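Calcium-regulated actin-bundling protein (Dictyostelium discoideum, PDB 4X3N) binds and bundles actin filaments under the control of calcium and may help shape and reorganise filopodia and pseudopodia as cells move. Local coordinates at residues P167-F170 and C171-M175; L190-V193 and N194-I197; R198-E201 and E202-R206; P232-E235 and Q236-A240; M279-D282 and L283-K287. All blocks are in the same frame, centred on the assembly; numbering follows the deposited sequence.

How the interactions relate
All five contacts join side chains a helical turn or so apart. Interaction 1 lies on short helix 167-174, about 28 Å or more, centre to centre, from the others. Interactions 2 and 3 follow each other on helix 181-211, interaction 4 is on helix 232-255 and interaction 5 on helix 273-290. Those three helices pack together: interaction 2 touches both 4 and 5, and interaction 3 touches 4. Interaction 4 is a surface contact with one lysine-amide bond. The rest are partly buried. Interaction 1 combines an ion pair with a ring contact, 2 and 5 rest on salt bridges, and 3 uses a weak tyrosine-lysine bond and a water bridge.

Interaction 1 of 5, residues P167-F170 and C171-M175; sequences PADF and CTRSM
Asp-169 and Arg-173 meet one turn apart on helix 167-174. OD2 of Asp-169 lies 2.6 Å from NE of Arg-173. The pair is a salt bridge, but its hydrogen bond is weak, bent to 125° at the proton. The carboxylate and guanidinium planes are turned 70° against each other. A water makes a second link. It donates to OD1 of Asp-169 and accepts from NH2 of Arg-173, 2.6 Å away. The two groups are thus joined directly and through solvent.

A second side-chain contact joins Phe-170 and Ser-174. CB of Ser-174 stands over one face of the Phe-170 ring, 4.0 Å from the ring centroid, as a CH-pi contact. The ring takes this place because its CG is anti to the backbone N (chi1 166°), which lays it along the helix toward the next turn. SG of Cys-171 approaches the same ring obliquely, 5.4 Å from its centroid, as a sulfur-aromatic contact.

Beneath these groups run regular i to i+4 backbone bonds. Arg-173 N reaches Asp-169 O at 2.8 Å, and Ser-174 N reaches Phe-170 O. Met-175 is the first residue to leave helical geometry.

In the second shell, the hydroxyl of Tyr-53 also bonds OD2 of Asp-169, and Glu-56 forms a salt bridge with NH1 of Arg-173. Both belong to helix 42-57, so the ion pair ties the two helices together. Phe-170 is buried against Ala-52 and Tyr-53 of that helix, Phe-33 of helix 28-38, and Leu-154 and Leu-158 of helix 153-160, which carries the calcium ligand Glu-155.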
loop_
_atom_site.group_PDB
_atom_site.type_symbol
_atom_site.label_atom_id
_atom_site.label_comp_id
_atom_site.label_asym_id
_atom_site.label_seq_id
_atom_site.Cartn_x
_atom_site.Cartn_y
_atom_site.Cartn_z
ATOM N N PRO A 167 -23.973 3.294 10.386
ATOM C CA PRO A 167 -23.346 4.429 9.672
ATOM C C PRO A 167 -24.303 5.569 9.270
ATOM O O PRO A 167 -23.966 6.783 9.328
ATOM C CB PRO A 167 -22.781 3.742 8.424
ATOM C CG PRO A 167 -22.413 2.428 8.905
ATOM C CD PRO A 167 -23.557 2.012 9.807
ATOM N N ALA A 168 -25.478 5.212 8.786
ATOM C CA ALA A 168 -26.409 6.255 8.371
ATOM C C ALA A 168 -26.929 7.101 9.526
ATOM O O ALA A 168 -26.960 8.343 9.466
ATOM C CB ALA A 168 -27.587 5.641 7.613
ATOM N N ASP A 169 -27.280 6.438 10.613
ATOM C CA ASP A 169 -27.620 7.106 11.855
ATOM C C ASP A 169 -26.487 8.021 12.321
ATOM O O ASP A 169 -26.702 9.205 12.668
ATOM C CB ASP A 169 -28.003 6.050 12.932
ATOM C CG ASP A 169 -28.441 6.698 14.271
ATOM O OD1 ASP A 169 -29.602 7.202 14.314
ATOM O OD2 ASP A 169 -27.635 6.749 15.262
ATOM N N PHE A 170 -25.281 7.479 12.374
ATOM C CA PHE A 170 -24.144 8.267 12.759
ATOM C C PHE A 170 -24.038 9.561 11.911
ATOM O O PHE A 170 -23.826 10.633 12.451
ATOM C CB PHE A 170 -22.864 7.447 12.646
ATOM C CG PHE A 170 -21.639 8.298 12.699
ATOM C CD1 PHE A 170 -21.276 8.905 13.885
ATOM C CD2 PHE A 170 -20.942 8.580 11.563
ATOM C CE1 PHE A 170 -20.218 9.748 13.929
ATOM C CE2 PHE A 170 -19.829 9.425 11.610
ATOM C CZ PHE A 170 -19.496 10.010 12.774
ATOM N N CYS A 171 -24.180 9.459 10.594
ATOM C CA CYS A 171 -24.037 10.631 9.727
ATOM C C CYS A 171 -25.147 11.671 10.025
ATOM O O CYS A 171 -24.918 12.908 10.126
ATOM C CB CYS A 171 -24.039 10.193 8.254
ATOM S SG CYS A 171 -22.598 9.221 7.751
ATOM N N THR A 172 -26.349 11.156 10.258
ATOM C CA THR A 172 -27.474 12.016 10.623
ATOM C C THR A 172 -27.192 12.728 11.875
ATOM O O THR A 172 -27.474 13.884 11.978
ATOM C CB THR A 172 -28.723 11.178 10.880
ATOM O OG1 THR A 172 -29.133 10.561 9.639
ATOM C CG2 THR A 172 -29.857 12.017 11.486
ATOM N N ARG A 173 -26.668 12.021 12.875
ATOM C CA ARG A 173 -26.305 12.607 14.129
ATOM C C ARG A 173 -25.124 13.573 14.051
ATOM O O ARG A 173 -25.100 14.570 14.785
ATOM C CB ARG A 173 -25.961 11.548 15.168
ATOM C CG ARG A 173 -27.152 10.757 15.673
ATOM C CD ARG A 173 -26.669 9.644 16.567
ATOM N NE ARG A 173 -27.703 8.689 17.048
ATOM C CZ ARG A 173 -27.938 8.439 18.352
ATOM N NH1 ARG A 173 -27.320 9.069 19.353
ATOM N NH2 ARG A 173 -28.800 7.529 18.659
ATOM N N SER A 174 -24.155 13.292 13.205
ATOM C CA SER A 174 -22.878 14.032 13.279
ATOM C C SER A 174 -22.704 15.124 12.238
ATOM O O SER A 174 -21.962 16.098 12.492
ATOM C CB SER A 174 -21.682 13.040 13.124
ATOM O OG SER A 174 -20.369 13.715 13.341
ATOM N N MET A 175 -23.339 14.971 11.082
ATOM C CA MET A 175 -23.265 15.985 10.009
ATOM C C MET A 175 -23.753 17.371 10.439
ATOM O O MET A 175 -24.657 17.504 11.254
ATOM C CB MET A 175 -24.001 15.534 8.782
ATOM C CG MET A 175 -23.267 14.438 8.059
ATOM S SD MET A 175 -24.156 13.812 6.637
ATOM C CE MET A 175 -23.754 15.179 5.538
HETATM O O HOH W 1 -30.419 6.281 16.993
#

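Interaction 2 of 5, residues L190-V193 and N194-I197; sequences LEEV and NKRI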
loop_
_atom_site.group_PDB
_atom_site.type_symbol
_atom_site.label_atom_id
_atom_site.label_comp_id
_atom_site.label_asym_id
_atom_site.label_seq_id
_atom_site.Cartn_x
_atom_site.Cartn_y
_atom_site.Cartn_z
ATOM N N LEU A 190 -3.889 20.613 23.722
ATOM C CA LEU A 190 -3.480 19.241 24.048
ATOM C C LEU A 190 -2.454 18.679 23.039
ATOM O O LEU A 190 -1.489 18.066 23.439
ATOM C CB LEU A 190 -4.700 18.343 24.211
ATOM C CG LEU A 190 -5.454 18.512 25.548
ATOM C CD1 LEU A 190 -6.868 17.982 25.511
ATOM C CD2 LEU A 190 -4.693 17.935 26.710
ATOM N N GLU A 191 -2.606 18.950 21.748
ATOM C CA GLU A 191 -1.662 18.454 20.782
ATOM C C GLU A 191 -0.311 19.145 21.009
ATOM O O GLU A 191 0.743 18.553 20.831
ATOM C CB GLU A 191 -2.149 18.626 19.330
ATOM C CG GLU A 191 -1.099 18.243 18.303
ATOM C CD GLU A 191 -0.491 16.827 18.516
ATOM O OE1 GLU A 191 -1.190 15.934 19.092
ATOM O OE2 GLU A 191 0.695 16.605 18.121
ATOM N N GLU A 192 -0.328 20.396 21.407
ATOM C CA GLU A 192 0.924 21.051 21.729
ATOM C C GLU A 192 1.607 20.385 22.981
ATOM O O GLU A 192 2.804 20.321 23.057
ATOM C CB GLU A 192 0.647 22.541 21.903
ATOM C CG GLU A 192 1.779 23.345 22.505
ATOM C CD GLU A 192 3.001 23.411 21.635
ATOM O OE1 GLU A 192 2.834 23.276 20.429
ATOM O OE2 GLU A 192 4.115 23.575 22.182
ATOM N N VAL A 193 0.864 19.871 23.953
ATOM C CA VAL A 193 1.497 19.074 24.973
ATOM C C VAL A 193 2.194 17.861 24.356
ATOM O O VAL A 193 3.303 17.522 24.760
ATOM C CB VAL A 193 0.523 18.606 26.053
ATOM C CG1 VAL A 193 1.201 17.679 27.036
ATOM C CG2 VAL A 193 -0.137 19.767 26.776
ATOM N N ASN A 194 1.547 17.161 23.406
ATOM C CA ASN A 194 2.218 16.056 22.760
ATOM C C ASN A 194 3.519 16.514 22.117
ATOM O O ASN A 194 4.572 15.861 22.250
ATOM C CB ASN A 194 1.349 15.403 21.723
ATOM C CG ASN A 194 0.206 14.647 22.383
ATOM O OD1 ASN A 194 0.354 14.165 23.486
ATOM N ND2 ASN A 194 -0.923 14.591 21.729
ATOM N N LYS A 195 3.467 17.646 21.443
ATOM C CA LYS A 195 4.680 18.089 20.807
ATOM C C LYS A 195 5.766 18.332 21.869
ATOM O O LYS A 195 6.886 18.017 21.649
ATOM C CB LYS A 195 4.341 19.310 19.979
ATOM C CG LYS A 195 5.477 19.855 19.157
ATOM C CD LYS A 195 5.029 20.945 18.143
ATOM C CE LYS A 195 5.138 22.405 18.641
ATOM N NZ LYS A 195 6.358 22.852 19.397
ATOM N N ARG A 196 5.453 18.936 23.000
ATOM C CA ARG A 196 6.475 19.181 24.032
ATOM C C ARG A 196 6.963 17.883 24.708
ATOM O O ARG A 196 8.107 17.767 25.066
ATOM C CB ARG A 196 5.929 20.121 25.058
ATOM C CG ARG A 196 5.593 21.532 24.559
ATOM C CD ARG A 196 6.819 22.153 23.855
ATOM N NE ARG A 196 6.410 23.354 23.150
ATOM C CZ ARG A 196 7.141 24.472 22.964
ATOM N NH1 ARG A 196 8.398 24.587 23.397
ATOM N NH2 ARG A 196 6.593 25.497 22.312
ATOM N N ILE A 197 6.078 16.900 24.828
ATOM C CA ILE A 197 6.435 15.599 25.336
ATOM C C ILE A 197 7.427 14.945 24.417
ATOM O O ILE A 197 8.453 14.403 24.877
ATOM C CB ILE A 197 5.193 14.688 25.437
ATOM C CG1 ILE A 197 4.345 15.061 26.649
ATOM C CG2 ILE A 197 5.663 13.248 25.506
ATOM C CD1 ILE A 197 2.939 14.456 26.657
#
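Glu-192 crosses the Arg-196 side chain at a slant, with the carboxylate and guanidinium planes 71° apart. OE2 of Glu-192 lies in the guanidinium plane, at its edge, 2.5 Å from NE of Arg-196. This bond is nearly straight at 171°. NH2 of Arg-196 bonds the same oxygen weakly at 3.1 Å, so OE2 is gripped by two N-H groups. Glu-192 reaches them by a bend at chi2 (65°), which swings its carboxylate over the next turn. Lys-195 comes to the same carboxylate from the neighbouring helix position. Its NZ makes only a long salt bridge to OE2, at 3.6 Å. Together the three residues form a salt-bridge network.

Glu-191 and Asn-194 cross at about a right angle. ND2 of Asn-194 points almost straight at OE1 of Glu-191, at 3.0 Å. The oxygen lies in the amide plane, yet the amide meets the carboxylate from above. The other end of the amide, OD1, accepts a hydrogen bond from Lys-286, so both ends of the Asn-194 amide have partners.

Val-193 and Ile-197 make the apolar contact, CG1 against CD1 at 3.7 Å. Val-193 also packs on Leu-241 and Ala-244 of helix 232-255, where Ile-197 rests on Leu-237. Leu-190 packs on Met-279 and Asp-282 of helix 273-290, so helix 181-211 packs against both helices.

Interaction 3 of 5, residues R198-E201 and E202-R206; sequences RAYE and EEKAR
Glu-202, Glu-201 and Lys-204 have the most surface buried here, and each meets a residue on the neighbouring turn. Glu-202 lies alongside Arg-198, and both side chains point the same way. OE2 of Glu-202 rests on the aliphatic part of Arg-198, 3.4 Å from CG. The opposite charges probably attract, but NE of Arg-198 is 4.5 Å from this oxygen and no N-H points at it. The guanidinium turns instead to the carbonyl of Phe-86 and to Asp-89.

Glu-201 runs beside Lys-204. Its OE1 comes within 3.7 Å of CD of Lys-204, while a water spans the charged ends. The water donates to OE2 of Glu-201 and accepts from NZ of Lys-204, at 2.7 Å from each. Glu-201 is buried, and the hydroxyl of Tyr-290 also bonds OE2, so this oxygen is held from two sources.

Lys-204 crosses the end of Tyr-200. NZ and OH of these residues are 3.0 Å apart, a weak hydrogen bond in which the lysine donates. CE of Lys-204 approaches the ring obliquely, 3.5 Å from CZ of Tyr-200. The lysine chain is bent at chi3 (-129°), which brings its end across to the hydroxyl. Asp-229 is the stronger partner of that hydroxyl, so Lys-204 joins a small polar cluster with Tyr-200 and Asp-229.

Tyr-200 also packs on Lys-234 and Leu-237 of helix 232-255, within the C-terminal actin-bundling family region. Pairs three and four positions apart are what the turn of an alpha-helix brings together; here they lie on long helix 181-211.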
loop_
_atom_site.group_PDB
_atom_site.type_symbol
_atom_site.label_atom_id
_atom_site.label_comp_id
_atom_site.label_asym_id
_atom_site.label_seq_id
_atom_site.Cartn_x
_atom_site.Cartn_y
_atom_site.Cartn_z
ATOM N N ARG A 198 7.162 14.967 23.102
ATOM C CA ARG A 198 8.161 14.415 22.119
ATOM C C ARG A 198 9.504 15.125 22.259
ATOM O O ARG A 198 10.501 14.492 22.323
ATOM C CB ARG A 198 7.663 14.503 20.674
ATOM C CG ARG A 198 8.704 14.266 19.550
ATOM C CD ARG A 198 8.067 14.161 18.155
ATOM N NE ARG A 198 6.914 13.277 18.190
ATOM C CZ ARG A 198 6.110 13.005 17.157
ATOM N NH1 ARG A 198 6.310 13.554 15.973
ATOM N NH2 ARG A 198 5.105 12.158 17.314
ATOM N N ALA A 199 9.509 16.447 22.224
ATOM C CA ALA A 199 10.740 17.213 22.370
ATOM C C ALA A 199 11.494 16.775 23.649
ATOM O O ALA A 199 12.686 16.480 23.593
ATOM C CB ALA A 199 10.416 18.701 22.453
ATOM N N TYR A 200 10.801 16.715 24.780
ATOM C CA TYR A 200 11.401 16.271 26.061
ATOM C C TYR A 200 11.918 14.830 26.073
ATOM O O TYR A 200 13.058 14.556 26.467
ATOM C CB TYR A 200 10.413 16.487 27.197
ATOM C CG TYR A 200 10.760 15.810 28.526
ATOM C CD1 TYR A 200 11.691 16.370 29.414
ATOM C CD2 TYR A 200 10.080 14.683 28.935
ATOM C CE1 TYR A 200 11.957 15.784 30.633
ATOM C CE2 TYR A 200 10.326 14.088 30.164
ATOM C CZ TYR A 200 11.263 14.634 31.003
ATOM O OH TYR A 200 11.507 13.997 32.193
ATOM N N GLU A 201 11.110 13.903 25.594
ATOM C CA GLU A 201 11.551 12.509 25.545
ATOM C C GLU A 201 12.612 12.303 24.499
ATOM O O GLU A 201 13.472 11.450 24.663
ATOM C CB GLU A 201 10.400 11.556 25.293
ATOM C CG GLU A 201 9.364 11.620 26.364
ATOM C CD GLU A 201 9.674 10.816 27.635
ATOM O OE1 GLU A 201 10.782 10.333 27.857
ATOM O OE2 GLU A 201 8.744 10.731 28.443
ATOM N N GLU A 202 12.641 13.110 23.428
ATOM C CA GLU A 202 13.742 12.871 22.437
ATOM C C GLU A 202 15.071 13.307 22.989
ATOM O O GLU A 202 16.113 12.650 22.802
ATOM C CB GLU A 202 13.442 13.536 21.079
ATOM C CG GLU A 202 12.565 12.623 20.208
ATOM C CD GLU A 202 12.005 13.302 18.974
ATOM O OE1 GLU A 202 12.199 14.539 18.868
ATOM O OE2 GLU A 202 11.371 12.597 18.138
ATOM N N GLU A 203 15.059 14.424 23.655
ATOM C CA GLU A 203 16.270 14.873 24.287
ATOM C C GLU A 203 16.755 13.934 25.418
ATOM O O GLU A 203 17.914 13.788 25.626
ATOM C CB GLU A 203 15.997 16.209 24.907
ATOM C CG GLU A 203 17.090 16.736 25.818
ATOM C CD GLU A 203 18.326 17.126 25.052
ATOM O OE1 GLU A 203 18.428 16.847 23.835
ATOM O OE2 GLU A 203 19.245 17.682 25.686
ATOM N N LYS A 204 15.850 13.438 26.237
ATOM C CA LYS A 204 16.188 12.446 27.224
ATOM C C LYS A 204 16.902 11.289 26.555
ATOM O O LYS A 204 17.965 10.883 27.005
ATOM C CB LYS A 204 14.913 11.947 27.852
ATOM C CG LYS A 204 15.024 11.762 29.318
ATOM C CD LYS A 204 13.817 11.034 29.886
ATOM C CE LYS A 204 13.317 11.838 31.040
ATOM N NZ LYS A 204 12.147 11.133 31.613
ATOM N N ALA A 205 16.326 10.773 25.463
ATOM C CA ALA A 205 16.891 9.648 24.754
ATOM C C ALA A 205 18.167 9.949 24.015
ATOM O O ALA A 205 19.019 9.059 23.856
ATOM C CB ALA A 205 15.895 9.025 23.816
ATOM N N ARG A 206 18.304 11.184 23.562
ATOM C CA ARG A 206 19.542 11.627 22.990
ATOM C C ARG A 206 20.613 11.492 24.058
ATOM O O ARG A 206 21.635 10.846 23.843
ATOM C CB ARG A 206 19.487 13.108 22.563
ATOM C CG ARG A 206 20.405 13.444 21.391
ATOM C CD ARG A 206 21.249 14.724 21.555
ATOM N NE ARG A 206 20.823 15.676 22.564
ATOM C CZ ARG A 206 21.641 16.424 23.313
ATOM N NH1 ARG A 206 22.937 16.383 23.188
ATOM N NH2 ARG A 206 21.163 17.235 24.214
HETATM O O HOH W 2 9.636 10.445 31.001
#

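Interaction 4 of 5, residues P232-E235 and Q236-A240; sequences PLKE and QLNFA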
loop_
_atom_site.group_PDB
_atom_site.type_symbol
_atom_site.label_atom_id
_atom_site.label_comp_id
_atom_site.label_asym_id
_atom_site.label_seq_id
_atom_site.Cartn_x
_atom_site.Cartn_y
_atom_site.Cartn_z
ATOM N N PRO A 232 15.186 23.327 30.008
ATOM C CA PRO A 232 14.238 24.087 29.237
ATOM C C PRO A 232 13.088 23.277 28.718
ATOM O O PRO A 232 11.962 23.722 28.762
ATOM C CB PRO A 232 15.061 24.603 28.048
ATOM C CG PRO A 232 16.399 24.003 28.151
ATOM C CD PRO A 232 16.573 23.554 29.569
ATOM N N LEU A 233 13.388 22.129 28.144
ATOM C CA LEU A 233 12.347 21.337 27.457
ATOM C C LEU A 233 11.297 20.860 28.475
ATOM O O LEU A 233 10.107 20.815 28.176
ATOM C CB LEU A 233 12.968 20.166 26.718
ATOM C CG LEU A 233 13.980 20.597 25.639
ATOM C CD1 LEU A 233 14.775 19.442 25.065
ATOM C CD2 LEU A 233 13.241 21.325 24.543
ATOM N N LYS A 234 11.732 20.576 29.688
ATOM C CA LYS A 234 10.790 20.155 30.695
ATOM C C LYS A 234 10.002 21.372 31.112
ATOM O O LYS A 234 8.793 21.335 31.257
ATOM C CB LYS A 234 11.470 19.497 31.882
ATOM C CG LYS A 234 10.476 19.086 32.984
ATOM C CD LYS A 234 9.307 18.341 32.342
ATOM C CE LYS A 234 8.796 17.146 33.123
ATOM N NZ LYS A 234 8.019 17.675 34.249
ATOM N N GLU A 235 10.679 22.505 31.238
ATOM C CA GLU A 235 9.957 23.716 31.515
ATOM C C GLU A 235 8.834 24.013 30.477
ATOM O O GLU A 235 7.729 24.411 30.820
ATOM C CB GLU A 235 10.949 24.892 31.596
ATOM C CG GLU A 235 10.288 26.241 31.859
ATOM C CD GLU A 235 11.317 27.395 31.911
ATOM O OE1 GLU A 235 11.394 28.089 32.936
ATOM O OE2 GLU A 235 12.025 27.594 30.904
ATOM N N GLN A 236 9.158 23.884 29.215
ATOM C CA GLN A 236 8.214 24.192 28.153
ATOM C C GLN A 236 7.022 23.219 28.262
ATOM O O GLN A 236 5.865 23.598 28.062
ATOM C CB GLN A 236 8.903 24.036 26.814
ATOM C CG GLN A 236 9.938 25.118 26.459
ATOM C CD GLN A 236 9.292 26.476 26.280
ATOM O OE1 GLN A 236 8.172 26.611 25.716
ATOM N NE2 GLN A 236 10.001 27.520 26.730
ATOM N N LEU A 237 7.310 21.969 28.581
ATOM C CA LEU A 237 6.226 20.967 28.772
ATOM C C LEU A 237 5.329 21.374 29.917
ATOM O O LEU A 237 4.096 21.459 29.772
ATOM C CB LEU A 237 6.857 19.601 28.993
ATOM C CG LEU A 237 5.967 18.404 29.296
ATOM C CD1 LEU A 237 4.840 18.301 28.333
ATOM C CD2 LEU A 237 6.799 17.142 29.238
ATOM N N ASN A 238 5.927 21.684 31.060
ATOM C CA ASN A 238 5.147 22.151 32.216
ATOM C C ASN A 238 4.236 23.308 31.903
ATOM O O ASN A 238 3.084 23.351 32.339
ATOM C CB ASN A 238 6.057 22.551 33.363
ATOM C CG ASN A 238 6.854 21.376 33.961
ATOM O OD1 ASN A 238 6.484 20.200 33.876
ATOM N ND2 ASN A 238 7.956 21.721 34.618
ATOM N N PHE A 239 4.716 24.259 31.105
ATOM C CA PHE A 239 3.892 25.404 30.758
ATOM C C PHE A 239 2.816 24.979 29.741
ATOM O O PHE A 239 1.686 25.458 29.798
ATOM C CB PHE A 239 4.731 26.602 30.238
ATOM C CG PHE A 239 5.285 27.522 31.346
ATOM C CD1 PHE A 239 4.574 28.662 31.748
ATOM C CD2 PHE A 239 6.502 27.252 31.985
ATOM C CE1 PHE A 239 5.075 29.507 32.738
ATOM C CE2 PHE A 239 7.003 28.104 32.991
ATOM C CZ PHE A 239 6.285 29.226 33.375
ATOM N N ALA A 240 3.169 24.105 28.800
ATOM C CA ALA A 240 2.188 23.643 27.809
ATOM C C ALA A 240 1.035 22.950 28.532
ATOM O O ALA A 240 -0.117 23.104 28.144
ATOM C CB ALA A 240 2.846 22.687 26.858
#
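Pro-232 O accepts the N-H of Gln-236 at 2.8 Å in the first turn of helix 232-255. Regular i to i+4 bonds follow. The straightest is from Asn-238 N to Lys-234 O, at 177° and 2.9 Å.

Lys-234 and Asn-238 also join through their side chains. NZ of Lys-234 bonds OD1 of Asn-238 at 3.0 Å, in the carbonyl plane and on a lone pair. The lysine leaves with its CG on the far side from the backbone N (chi1 178°). It then bends at chi2, chi3 and chi4, so its chain curls round to bring NZ to OD1 in the plane of the amide. CD of Lys-234 passes 4.2 Å from CD2 of Leu-237.

Glu-235 and Phe-239 lie side by side and point the same way. CG of Glu-235 is 3.9 Å from CD2 of Phe-239. Beneath them, the carbonyl O of Glu-235 sits at the edge of the ring, in its plane, 3.3 Å from CD2 of Phe-239. Both side chains are exposed.

Lys-234 NZ also bonds the carbonyl of Tyr-290. Its ammonium group therefore donates to two neutral oxygens, which probably help to stabilise its charge.

Interaction 5 of 5, residues M279-D282 and L283-K287; sequences MNRD and LEEKK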
loop_
_atom_site.group_PDB
_atom_site.type_symbol
_atom_site.label_atom_id
_atom_site.label_comp_id
_atom_site.label_asym_id
_atom_site.label_seq_id
_atom_site.Cartn_x
_atom_site.Cartn_y
_atom_site.Cartn_z
ATOM N N MET A 279 -11.197 15.308 26.219
ATOM C CA MET A 279 -10.133 16.266 26.511
ATOM C C MET A 279 -9.774 16.294 27.969
ATOM O O MET A 279 -8.621 16.350 28.322
ATOM C CB MET A 279 -10.554 17.657 26.033
ATOM C CG MET A 279 -10.473 17.774 24.528
ATOM S SD MET A 279 -10.662 19.469 23.943
ATOM C CE MET A 279 -12.135 20.027 24.880
ATOM N N ASN A 280 -10.765 16.207 28.840
ATOM C CA ASN A 280 -10.487 16.098 30.302
ATOM C C ASN A 280 -9.795 14.839 30.644
ATOM O O ASN A 280 -8.828 14.835 31.364
ATOM C CB ASN A 280 -11.768 16.296 31.119
ATOM C CG ASN A 280 -12.146 17.790 31.266
ATOM O OD1 ASN A 280 -11.638 18.462 32.128
ATOM N ND2 ASN A 280 -12.998 18.296 30.404
ATOM N N ARG A 281 -10.281 13.721 30.135
ATOM C CA ARG A 281 -9.540 12.482 30.320
ATOM C C ARG A 281 -8.078 12.522 29.906
ATOM O O ARG A 281 -7.177 11.980 30.576
ATOM C CB ARG A 281 -10.233 11.375 29.519
ATOM C CG ARG A 281 -9.691 9.997 29.787
ATOM C CD ARG A 281 -9.985 9.589 31.227
ATOM N NE ARG A 281 -9.491 8.248 31.479
ATOM C CZ ARG A 281 -8.205 7.933 31.680
ATOM N NH1 ARG A 281 -7.266 8.867 31.669
ATOM N NH2 ARG A 281 -7.852 6.647 31.879
ATOM N N ASP A 282 -7.846 13.137 28.765
ATOM C CA ASP A 282 -6.520 13.148 28.162
ATOM C C ASP A 282 -5.587 14.069 28.958
ATOM O O ASP A 282 -4.453 13.709 29.300
ATOM C CB ASP A 282 -6.708 13.598 26.737
ATOM C CG ASP A 282 -5.509 13.348 25.900
ATOM O OD1 ASP A 282 -5.095 12.176 25.868
ATOM O OD2 ASP A 282 -5.025 14.294 25.245
ATOM N N LEU A 283 -6.102 15.245 29.305
ATOM C CA LEU A 283 -5.421 16.155 30.232
ATOM C C LEU A 283 -5.067 15.458 31.500
ATOM O O LEU A 283 -3.948 15.549 31.958
ATOM C CB LEU A 283 -6.300 17.316 30.595
ATOM C CG LEU A 283 -5.725 18.351 31.554
ATOM C CD1 LEU A 283 -4.581 19.144 30.883
ATOM C CD2 LEU A 283 -6.873 19.273 32.017
ATOM N N GLU A 284 -6.035 14.757 32.072
ATOM C CA GLU A 284 -5.784 13.990 33.300
ATOM C C GLU A 284 -4.584 13.034 33.140
ATOM O O GLU A 284 -3.662 13.037 33.954
ATOM C CB GLU A 284 -7.098 13.255 33.645
ATOM C CG GLU A 284 -7.062 12.240 34.779
ATOM C CD GLU A 284 -8.355 11.361 34.843
ATOM O OE1 GLU A 284 -8.271 10.218 35.320
ATOM O OE2 GLU A 284 -9.459 11.783 34.417
ATOM N N GLU A 285 -4.600 12.227 32.082
ATOM C CA GLU A 285 -3.525 11.280 31.755
ATOM C C GLU A 285 -2.188 12.009 31.627
ATOM O O GLU A 285 -1.170 11.663 32.249
ATOM C CB GLU A 285 -3.856 10.568 30.423
ATOM C CG GLU A 285 -3.062 9.296 30.128
ATOM C CD GLU A 285 -3.308 8.231 31.156
ATOM O OE1 GLU A 285 -4.378 8.288 31.789
ATOM O OE2 GLU A 285 -2.431 7.359 31.352
ATOM N N LYS A 286 -2.213 13.085 30.873
ATOM C CA LYS A 286 -0.996 13.837 30.686
ATOM C C LYS A 286 -0.446 14.332 31.991
ATOM O O LYS A 286 0.780 14.251 32.193
ATOM C CB LYS A 286 -1.208 14.969 29.667
ATOM C CG LYS A 286 -1.209 14.465 28.216
ATOM C CD LYS A 286 -2.093 15.312 27.333
ATOM C CE LYS A 286 -1.616 15.285 25.859
ATOM N NZ LYS A 286 -1.802 13.993 25.135
ATOM N N LYS A 287 -1.301 14.882 32.862
ATOM C CA LYS A 287 -0.800 15.538 34.115
ATOM C C LYS A 287 -0.207 14.510 35.020
ATOM O O LYS A 287 0.834 14.702 35.636
ATOM C CB LYS A 287 -1.922 16.271 34.857
ATOM C CG LYS A 287 -2.239 17.589 34.227
ATOM C CD LYS A 287 -3.497 18.242 34.782
ATOM C CE LYS A 287 -3.295 18.826 36.171
ATOM N NZ LYS A 287 -4.613 19.359 36.660
#
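Arg-281 presents the edge of its guanidinium to Glu-285 and one face to Glu-284. At the edge, NH1 of Arg-281 bonds OE1 of Glu-285 at 2.9 Å. The salt bridge is nearly straight (169°), and the oxygen lies close to the guanidinium plane. It is met on the anti side of its carboxylate, and the two planes are 45° apart. Over the face stands OE1 of Glu-284, 4.0 Å from NH1 of Arg-281. These planes are nearly parallel, 15° apart. No N-H points at the oxygen, so any attraction is probably one of charge. Glu-62 takes NE of Arg-281, so three acidic residues surround this guanidinium.

Asp-282 and Lys-286 form a second, weaker salt bridge, with OD2 3.2 Å from NZ. Lys-286 reaches it by a bend at chi4, after its carbons have passed over the carbonyl O of Asp-282. The stronger partner of this NZ is Asn-194 of helix 181-211, and the hydroxyl of Tyr-65 bonds OD1 of the buried Asp-282.

Leu-283 packs against Ala-244 of helix 232-255. Through Glu-62, Tyr-65 and Asn-194, the charged side chains also join helix 273-290 to helices 61-79 and 181-211. Ion pairs four residues apart are a common feature of alpha-helices.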